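Local coordinates for superoxide dismutase (Acidilobus saccharovorans, PDB 4FFK), which catalyses the dismutation of superoxide to oxygen and hydrogen peroxide, using a bound iron ion that cycles between its ferric and ferrous states, at residues A[33-38]-A[193-198]; A[111-116]-A[203-208]; A[154-159]-A[169-174]. All coordinates share one frame; numbering follows the deposited sequence.

Interaction 1: residues A[33-38]-A[193-198]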
loop_
_atom_site.group_PDB
_atom_site.type_symbol
_atom_site.label_atom_id
_atom_site.label_comp_id
_atom_site.label_asym_id
_atom_site.label_seq_id
_atom_site.Cartn_x
_atom_site.Cartn_y
_atom_site.Cartn_z
ATOM N N PRO A 33 -1.237 -20.554 -28.499
ATOM C CA PRO A 33 -2.541 -20.367 -27.908
ATOM C C PRO A 33 -2.450 -19.928 -26.418
ATOM O O PRO A 33 -3.460 -19.896 -25.737
ATOM C CB PRO A 33 -3.137 -21.774 -27.992
ATOM C CG PRO A 33 -1.919 -22.651 -27.732
ATOM C CD PRO A 33 -0.748 -21.944 -28.322
ATOM N N ILE A 34 -1.252 -19.588 -25.933
ATOM C CA ILE A 34 -1.084 -19.307 -24.483
ATOM C C ILE A 34 -1.636 -17.936 -24.117
ATOM O O ILE A 34 -2.362 -17.797 -23.150
ATOM C CB ILE A 34 0.366 -19.457 -24.043
ATOM C CG1 ILE A 34 0.769 -20.927 -24.244
ATOM C CG2 ILE A 34 0.526 -19.124 -22.571
ATOM C CD1 ILE A 34 2.262 -21.133 -24.106
ATOM N N ILE A 35 -1.291 -16.964 -24.925
ATOM C CA ILE A 35 -1.856 -15.667 -24.775
ATOM C C ILE A 35 -2.382 -15.234 -26.121
ATOM O O ILE A 35 -1.632 -15.251 -27.098
ATOM C CB ILE A 35 -0.823 -14.665 -24.286
ATOM C CG1 ILE A 35 -0.254 -15.090 -22.912
ATOM C CG2 ILE A 35 -1.461 -13.224 -24.261
ATOM C CD1 ILE A 35 0.896 -14.158 -22.404
ATOM N N SER A 36 -3.649 -14.822 -26.131
ATOM C CA SER A 36 -4.349 -14.501 -27.354
ATOM C C SER A 36 -3.899 -13.207 -27.982
ATOM O O SER A 36 -3.402 -12.305 -27.322
ATOM C CB SER A 36 -5.873 -14.528 -27.190
ATOM O OG SER A 36 -6.411 -13.487 -26.385
ATOM N N ALA A 37 -4.040 -13.136 -29.307
ATOM C CA ALA A 37 -3.856 -11.894 -29.985
ATOM C C ALA A 37 -4.690 -10.812 -29.346
ATOM O O ALA A 37 -4.225 -9.688 -29.283
ATOM C CB ALA A 37 -4.279 -12.019 -31.483
ATOM N N GLU A 38 -5.916 -11.156 -28.987
ATOM C CA GLU A 38 -6.847 -10.241 -28.398
ATOM C C GLU A 38 -6.263 -9.708 -27.094
ATOM O O GLU A 38 -6.227 -8.512 -26.878
ATOM C CB GLU A 38 -8.161 -10.906 -28.112
ATOM C CG GLU A 38 -9.224 -9.916 -27.661
ATOM C CD GLU A 38 -10.488 -10.544 -27.307
ATOM O OE1 GLU A 38 -10.678 -11.732 -27.599
ATOM O OE2 GLU A 38 -11.347 -9.880 -26.724
ATOM N N ALA A 193 -3.724 -19.209 -12.141
ATOM C CA ALA A 193 -2.750 -20.285 -11.958
ATOM C C ALA A 193 -2.447 -20.953 -13.311
ATOM O O ALA A 193 -1.280 -21.288 -13.613
ATOM C CB ALA A 193 -3.218 -21.259 -10.945
ATOM N N LYS A 194 -3.488 -21.162 -14.123
ATOM C CA LYS A 194 -3.348 -21.903 -15.341
ATOM C C LYS A 194 -2.637 -20.983 -16.318
ATOM O O LYS A 194 -1.777 -21.389 -17.065
ATOM C CB LYS A 194 -4.728 -22.295 -15.884
ATOM C CG LYS A 194 -4.624 -22.900 -17.266
ATOM C CD LYS A 194 -6.018 -23.305 -17.726
ATOM C CE LYS A 194 -5.990 -23.580 -19.222
ATOM N NZ LYS A 194 -7.283 -24.260 -19.681
ATOM N N TYR A 195 -2.929 -19.678 -16.231
ATOM C CA TYR A 195 -2.095 -18.731 -16.966
ATOM C C TYR A 195 -0.606 -18.730 -16.626
ATOM O O TYR A 195 0.261 -18.818 -17.524
ATOM C CB TYR A 195 -2.715 -17.341 -16.807
ATOM C CG TYR A 195 -1.787 -16.201 -17.024
ATOM C CD1 TYR A 195 -1.380 -15.818 -18.306
ATOM C CD2 TYR A 195 -1.338 -15.460 -15.922
ATOM C CE1 TYR A 195 -0.564 -14.737 -18.491
ATOM C CE2 TYR A 195 -0.475 -14.400 -16.108
ATOM C CZ TYR A 195 -0.101 -14.031 -17.347
ATOM O OH TYR A 195 0.725 -12.949 -17.478
ATOM N N VAL A 196 -0.288 -18.632 -15.343
ATOM C CA VAL A 196 1.114 -18.577 -14.950
ATOM C C VAL A 196 1.820 -19.891 -15.398
ATOM O O VAL A 196 2.917 -19.875 -15.938
ATOM C CB VAL A 196 1.178 -18.420 -13.440
ATOM C CG1 VAL A 196 2.607 -18.597 -12.987
ATOM C CG2 VAL A 196 0.619 -16.967 -13.098
ATOM N N ASP A 197 1.125 -20.993 -15.180
ATOM C CA ASP A 197 1.655 -22.330 -15.569
ATOM C C ASP A 197 2.006 -22.371 -17.036
ATOM O O ASP A 197 3.087 -22.852 -17.395
ATOM C CB ASP A 197 0.619 -23.415 -15.249
ATOM C CG ASP A 197 0.545 -23.732 -13.790
ATOM O OD1 ASP A 197 1.398 -23.254 -13.008
ATOM O OD2 ASP A 197 -0.366 -24.498 -13.401
ATOM N N SER A 198 1.145 -21.832 -17.902
ATOM C CA SER A 198 1.407 -21.853 -19.339
ATOM C C SER A 198 2.408 -20.804 -19.765
ATOM O O SER A 198 3.139 -20.964 -20.729
ATOM C CB SER A 198 0.124 -21.652 -20.168
ATOM O OG SER A 198 -0.998 -22.263 -19.585
#
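I34 and S198 meet where the chain just ahead of helix 37-66 leans against helix 192-199. The isoleucine lies against the serine with both branches. Its methyl CG2 faces the methylene of S198, CG2 to CB being 3.5 Å, while the longer branch extends past it and sets CD1 3.5 Å from the backbone O of S198. With CG1 of I34 anti to its own carbonyl carbon (chi1 -64°), the short branch meets CB and the long one the carbonyl oxygen, a double contact that suits a beta-branched residue. The hydroxyl of S198 is turned to its own helix, OG donating to O of K194 at 2.8 Å, and its CB is left facing the isoleucine. That oxygen of K194 also takes the backbone N of S198, and the two donors reach it from opposite faces of the carbonyl plane. A small polar residue thus offers an apolar surface with its polar atom satisfied. Cut back to an alanine, I34 would lose both branches, which is likely to open a gap beside CB and the carbonyl oxygen of S198.

One turn earlier in helix 192-199, Y195 is reached by I35 with the end of its side chain. CD1 comes up at the ring's edge, near its plane, 4.2 Å from CE1; the extended isoleucine chain (chi2 176°) carries the methyl that far. The phenol OH is hydrogen-bonded to O of D178 and to OH of Y95, while the ring of Y184 meets that of Y195 with planes about 30° apart. D178 is an iron ligand, and the Y195 side chain lies about 7 Å from the metal. The contact joins the lead-in to helix 37-66, in the alpha-hairpin domain, to helix 192-199 of the C-terminal domain, next to the iron site of the Fe/Mn superoxide dismutase fold.

Interaction 2: residues A[111-116]-A[203-208]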
loop_
_atom_site.group_PDB
_atom_site.type_symbol
_atom_site.label_atom_id
_atom_site.label_comp_id
_atom_site.label_asym_id
_atom_site.label_seq_id
_atom_site.Cartn_x
_atom_site.Cartn_y
_atom_site.Cartn_z
ATOM N N GLY A 111 22.927 -21.377 -20.019
ATOM C CA GLY A 111 23.779 -20.190 -19.851
ATOM C C GLY A 111 23.921 -19.781 -18.383
ATOM O O GLY A 111 23.630 -20.582 -17.465
ATOM N N ALA A 112 24.363 -18.542 -18.154
ATOM C CA ALA A 112 24.661 -18.092 -16.800
ATOM C C ALA A 112 23.348 -18.093 -15.972
ATOM O O ALA A 112 23.332 -18.510 -14.795
ATOM C CB ALA A 112 25.320 -16.722 -16.822
ATOM N N ILE A 113 22.250 -17.698 -16.627
ATOM C CA ILE A 113 20.950 -17.593 -15.925
ATOM C C ILE A 113 20.470 -18.939 -15.401
ATOM O O ILE A 113 20.114 -19.044 -14.253
ATOM C CB ILE A 113 19.840 -16.809 -16.745
ATOM C CG1 ILE A 113 18.665 -16.434 -15.823
ATOM C CG2 ILE A 113 19.309 -17.571 -17.930
ATOM C CD1 ILE A 113 19.034 -15.572 -14.729
ATOM N N GLY A 114 20.539 -19.981 -16.238
ATOM C CA GLY A 114 20.182 -21.299 -15.828
ATOM C C GLY A 114 21.010 -21.741 -14.652
ATOM O O GLY A 114 20.496 -22.322 -13.713
ATOM N N ASP A 115 22.317 -21.487 -14.719
ATOM C CA ASP A 115 23.212 -21.832 -13.613
ATOM C C ASP A 115 22.909 -21.009 -12.362
ATOM O O ASP A 115 22.923 -21.507 -11.217
ATOM C CB ASP A 115 24.653 -21.581 -14.051
ATOM C CG ASP A 115 25.152 -22.627 -15.052
ATOM O OD1 ASP A 115 24.647 -23.770 -15.027
ATOM O OD2 ASP A 115 26.040 -22.275 -15.835
ATOM N N ALA A 116 22.659 -19.728 -12.586
ATOM C CA ALA A 116 22.303 -18.850 -11.468
ATOM C C ALA A 116 21.019 -19.353 -10.787
ATOM O O ALA A 116 20.939 -19.437 -9.567
ATOM C CB ALA A 116 22.166 -17.444 -11.966
ATOM N N ILE A 203 8.502 -18.102 -22.166
ATOM C CA ILE A 203 9.668 -17.334 -21.703
ATOM C C ILE A 203 10.770 -17.345 -22.738
ATOM O O ILE A 203 11.213 -18.412 -23.189
ATOM C CB ILE A 203 10.180 -17.785 -20.323
ATOM C CG1 ILE A 203 9.115 -17.487 -19.281
ATOM C CG2 ILE A 203 11.444 -17.001 -19.923
ATOM C CD1 ILE A 203 9.228 -18.316 -18.053
ATOM N N ASN A 204 11.146 -16.153 -23.169
ATOM C CA ASN A 204 12.385 -15.971 -23.862
ATOM C C ASN A 204 13.573 -15.960 -22.903
ATOM O O ASN A 204 14.026 -14.916 -22.401
ATOM C CB ASN A 204 12.313 -14.757 -24.748
ATOM C CG ASN A 204 13.538 -14.621 -25.610
ATOM O OD1 ASN A 204 13.550 -13.836 -26.515
ATOM N ND2 ASN A 204 14.588 -15.343 -25.278
ATOM N N TRP A 205 14.118 -17.140 -22.661
ATOM C CA TRP A 205 15.243 -17.256 -21.740
ATOM C C TRP A 205 16.545 -16.584 -22.213
ATOM O O TRP A 205 17.455 -16.344 -21.405
ATOM C CB TRP A 205 15.473 -18.710 -21.301
ATOM C CG TRP A 205 14.478 -19.169 -20.323
ATOM C CD1 TRP A 205 13.458 -20.043 -20.551
ATOM C CD2 TRP A 205 14.365 -18.769 -18.946
ATOM N NE1 TRP A 205 12.736 -20.238 -19.404
ATOM C CE2 TRP A 205 13.259 -19.463 -18.403
ATOM C CE3 TRP A 205 15.081 -17.872 -18.125
ATOM C CZ2 TRP A 205 12.836 -19.291 -17.073
ATOM C CZ3 TRP A 205 14.697 -17.741 -16.794
ATOM C CH2 TRP A 205 13.578 -18.442 -16.283
ATOM N N ASP A 206 16.637 -16.292 -23.502
ATOM C CA ASP A 206 17.807 -15.599 -24.045
ATOM C C ASP A 206 17.727 -14.143 -23.683
ATOM O O ASP A 206 18.752 -13.528 -23.323
ATOM C CB ASP A 206 17.878 -15.690 -25.569
ATOM C CG ASP A 206 18.177 -17.109 -26.061
ATOM O OD1 ASP A 206 18.947 -17.849 -25.400
ATOM O OD2 ASP A 206 17.606 -17.470 -27.096
ATOM N N ASP A 207 16.521 -13.594 -23.851
ATOM C CA ASP A 207 16.233 -12.245 -23.405
ATOM C C ASP A 207 16.637 -12.091 -21.930
ATOM O O ASP A 207 17.351 -11.152 -21.599
ATOM C CB ASP A 207 14.769 -11.918 -23.554
ATOM C CG ASP A 207 14.410 -10.662 -22.799
ATOM O OD1 ASP A 207 14.747 -9.573 -23.262
ATOM O OD2 ASP A 207 13.880 -10.799 -21.689
ATOM N N VAL A 208 16.178 -13.005 -21.083
ATOM C CA VAL A 208 16.469 -13.005 -19.640
ATOM C C VAL A 208 17.985 -13.121 -19.387
ATOM O O VAL A 208 18.614 -12.309 -18.702
ATOM C CB VAL A 208 15.738 -14.146 -18.891
ATOM C CG1 VAL A 208 16.103 -14.179 -17.436
ATOM C CG2 VAL A 208 14.232 -14.020 -19.019
#
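The indole of W205 is approached by I113 obliquely, CG2 of the isoleucine standing 4.2 Å from CE3. One face of the ring is covered from within its own segment: CG2 of I203 sits over the centre, 3.3 Å above the plane. NE1 makes a weak hydrogen bond to O of G107, which gives the one polar atom of this large, buried ring a partner. The same methyl of I113 also lies 4.1 Å from the backbone O of W205, so it rests against both ring and main chain.

The other branch of I113 serves V208, one turn further along helix 205-216. CG1 of I113 lies 3.8 Å from CG1 of V208, and the two side chains cross at about a right angle. With CG1 anti to the backbone N (chi1 -166°), I113 sends this branch to the valine and its CG2 methyl to the tryptophan; a branched residue can thus touch two neighbours at once. Nearby, E209 accepts a hydrogen bond from the backbone N of I113, tying helix 111-121 to helix 205-216. The arrangement is the packing of helices 111-121 and 205-216 in the C-terminal alpha/beta domain of the iron/manganese superoxide dismutases.

Interaction 3: residues A[154-159]-A[169-174]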
loop_
_atom_site.group_PDB
_atom_site.type_symbol
_atom_site.label_atom_id
_atom_site.label_comp_id
_atom_site.label_asym_id
_atom_site.label_seq_id
_atom_site.Cartn_x
_atom_site.Cartn_y
_atom_site.Cartn_z
ATOM N N ASP A 154 23.009 -12.336 -5.636
ATOM C CA ASP A 154 21.936 -13.361 -5.552
ATOM C C ASP A 154 20.772 -12.996 -6.489
ATOM O O ASP A 154 20.498 -11.820 -6.719
ATOM C CB ASP A 154 21.391 -13.507 -4.125
ATOM C CG ASP A 154 22.269 -14.380 -3.202
ATOM O OD1 ASP A 154 23.447 -14.636 -3.540
ATOM O OD2 ASP A 154 21.794 -14.845 -2.152
ATOM N N LEU A 155 20.135 -14.022 -7.067
ATOM C CA LEU A 155 18.808 -13.847 -7.633
ATOM C C LEU A 155 17.861 -13.747 -6.500
ATOM O O LEU A 155 18.056 -14.381 -5.506
ATOM C CB LEU A 155 18.441 -15.006 -8.581
ATOM C CG LEU A 155 19.293 -15.033 -9.856
ATOM C CD1 LEU A 155 18.910 -16.245 -10.657
ATOM C CD2 LEU A 155 19.101 -13.807 -10.761
ATOM N N ARG A 156 16.798 -12.944 -6.656
ATOM C CA ARG A 156 15.750 -12.868 -5.640
ATOM C C ARG A 156 14.437 -12.885 -6.393
ATOM O O ARG A 156 14.346 -12.307 -7.467
ATOM C CB ARG A 156 15.784 -11.520 -4.864
ATOM C CG ARG A 156 17.017 -11.290 -4.031
ATOM C CD ARG A 156 17.091 -12.192 -2.799
ATOM N NE ARG A 156 18.300 -11.825 -2.041
ATOM C CZ ARG A 156 19.287 -12.652 -1.723
ATOM N NH1 ARG A 156 19.211 -13.958 -1.970
ATOM N NH2 ARG A 156 20.328 -12.175 -1.064
ATOM N N ILE A 157 13.479 -13.575 -5.830
ATOM C CA ILE A 157 12.107 -13.499 -6.354
ATOM C C ILE A 157 11.398 -12.359 -5.629
ATOM O O ILE A 157 11.402 -12.268 -4.431
ATOM C CB ILE A 157 11.391 -14.793 -6.158
ATOM C CG1 ILE A 157 12.043 -15.846 -7.074
ATOM C CG2 ILE A 157 9.843 -14.635 -6.502
ATOM C CD1 ILE A 157 11.395 -17.247 -6.922
ATOM N N LEU A 158 10.793 -11.482 -6.400
ATOM C CA LEU A 158 10.001 -10.405 -5.808
ATOM C C LEU A 158 8.536 -10.564 -6.158
ATOM O O LEU A 158 8.189 -11.039 -7.229
ATOM C CB LEU A 158 10.443 -9.081 -6.416
ATOM C CG LEU A 158 11.983 -8.953 -6.418
ATOM C CD1 LEU A 158 12.247 -7.608 -7.030
ATOM C CD2 LEU A 158 12.589 -9.098 -5.088
ATOM N N GLN A 159 7.676 -10.025 -5.289
ATOM C CA GLN A 159 6.361 -9.668 -5.786
ATOM C C GLN A 159 6.260 -8.190 -5.946
ATOM O O GLN A 159 6.914 -7.414 -5.237
ATOM C CB GLN A 159 5.307 -10.044 -4.783
ATOM C CG GLN A 159 5.152 -11.564 -4.637
ATOM C CD GLN A 159 3.996 -11.872 -3.760
ATOM O OE1 GLN A 159 3.766 -11.193 -2.800
ATOM N NE2 GLN A 159 3.239 -12.931 -4.087
ATOM N N THR A 169 13.727 -0.579 -4.762
ATOM C CA THR A 169 14.704 -0.177 -5.689
ATOM C C THR A 169 15.965 -1.104 -5.667
ATOM O O THR A 169 16.027 -2.049 -4.915
ATOM C CB THR A 169 15.052 1.316 -5.362
ATOM O OG1 THR A 169 15.805 1.877 -6.420
ATOM C CG2 THR A 169 15.776 1.463 -4.096
ATOM N N ASN A 170 16.881 -0.818 -6.579
ATOM C CA ASN A 170 18.219 -1.418 -6.643
ATOM C C ASN A 170 18.230 -2.831 -7.236
ATOM O O ASN A 170 19.059 -3.167 -8.098
ATOM C CB ASN A 170 18.917 -1.416 -5.304
ATOM C CG ASN A 170 20.458 -1.453 -5.486
ATOM O OD1 ASN A 170 20.990 -0.732 -6.325
ATOM N ND2 ASN A 170 21.133 -2.336 -4.772
ATOM N N LEU A 171 17.318 -3.659 -6.765
ATOM C CA LEU A 171 17.043 -4.948 -7.439
ATOM C C LEU A 171 16.803 -4.737 -8.906
ATOM O O LEU A 171 16.081 -3.820 -9.322
ATOM C CB LEU A 171 15.819 -5.607 -6.796
ATOM C CG LEU A 171 16.092 -5.912 -5.349
ATOM C CD1 LEU A 171 14.793 -5.955 -4.532
ATOM C CD2 LEU A 171 16.924 -7.199 -5.283
ATOM N N ILE A 172 17.398 -5.606 -9.732
ATOM C CA ILE A 172 17.297 -5.497 -11.162
ATOM C C ILE A 172 16.395 -6.624 -11.669
ATOM O O ILE A 172 16.729 -7.798 -11.534
ATOM C CB ILE A 172 18.708 -5.629 -11.815
ATOM C CG1 ILE A 172 19.660 -4.583 -11.170
ATOM C CG2 ILE A 172 18.641 -5.655 -13.371
ATOM C CD1 ILE A 172 21.052 -4.520 -11.793
ATOM N N PRO A 173 15.237 -6.257 -12.212
ATOM C CA PRO A 173 14.282 -7.295 -12.628
ATOM C C PRO A 173 14.852 -7.914 -13.893
ATOM O O PRO A 173 15.297 -7.193 -14.763
ATOM C CB PRO A 173 13.020 -6.502 -12.969
ATOM C CG PRO A 173 13.579 -5.064 -13.331
ATOM C CD PRO A 173 14.691 -4.890 -12.273
ATOM N N LEU A 174 14.790 -9.228 -13.968
ATOM C CA LEU A 174 15.243 -9.926 -15.159
ATOM C C LEU A 174 14.078 -10.475 -15.936
ATOM O O LEU A 174 14.103 -10.494 -17.188
ATOM C CB LEU A 174 16.146 -11.094 -14.776
ATOM C CG LEU A 174 17.286 -10.671 -13.847
ATOM C CD1 LEU A 174 18.136 -11.847 -13.392
ATOM C CD2 LEU A 174 18.098 -9.628 -14.540
#
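Segments 154-159 and 169-174 run at a steep angle, 100° between the end-to-end directions of their touching parts, and their closest CA atoms, those of R156 and L171, are still 8.2 Å apart. Their backbones do not pair. Each bonds instead to strand 142-148, R156 with A147 and L158 with I145 on one side, I172 with Y148 and L174 with L146 on the other.

Leucines span the distance. L158 turns both methyls to L171, whose CD1 lies 3.9 Å from CD2 of L158 and equally near its CD1; the forked end of one thus holds a single methyl of the other, and the two chains cross obliquely. On the opposite face of the sheet, CD2 of L155 meets CD1 of L174 at 3.4 Å, tighter than usual for two carbons, with the side chains roughly perpendicular. Leucine suits these places, two of them together being long enough to bridge the gap between the backbones.

R156 adds its aliphatic part, CG standing 4.3 Å from CD2 of L171, and then turns back along its own strand. There NH1 forms a salt bridge to OD2 of D154 at 2.7 Å, the aspartate using its anti lone pair and lying 26° out of the guanidinium plane. The same carboxylate oxygen accepts the backbone N of K17 of a neighbouring subunit, and NH2 bonds to O of that K17 and to OH of Y19 there, so this charged pair reaches into the subunit interface. The contact joins strand 155-161 to strand 172-178 and the residue leading into it; these are the outer strands, within this chain, of the three-stranded antiparallel sheet of the superoxide dismutase C-terminal domain.

In the fold
Both segments of interaction 3 fall between those of interaction 1 and between those of interaction 2, while interactions 1 and 2 interleave along the chain. Interactions 2 and 3 share the C-terminal domain and touch, their centres 15 Å apart: I113 packs on both L155 and L174, and A116 on L155, so helix 111-121 lies against the outer strands of the sheet. Interaction 1 stands apart, its centre 21 Å from interaction 2 and 24 Å from interaction 3, and bridges the two domains near the iron. Helix 192-199, which it uses, is followed by helix 205-216 of interaction 2, so successive helices link the metal-side domain junction to the core around the sheet.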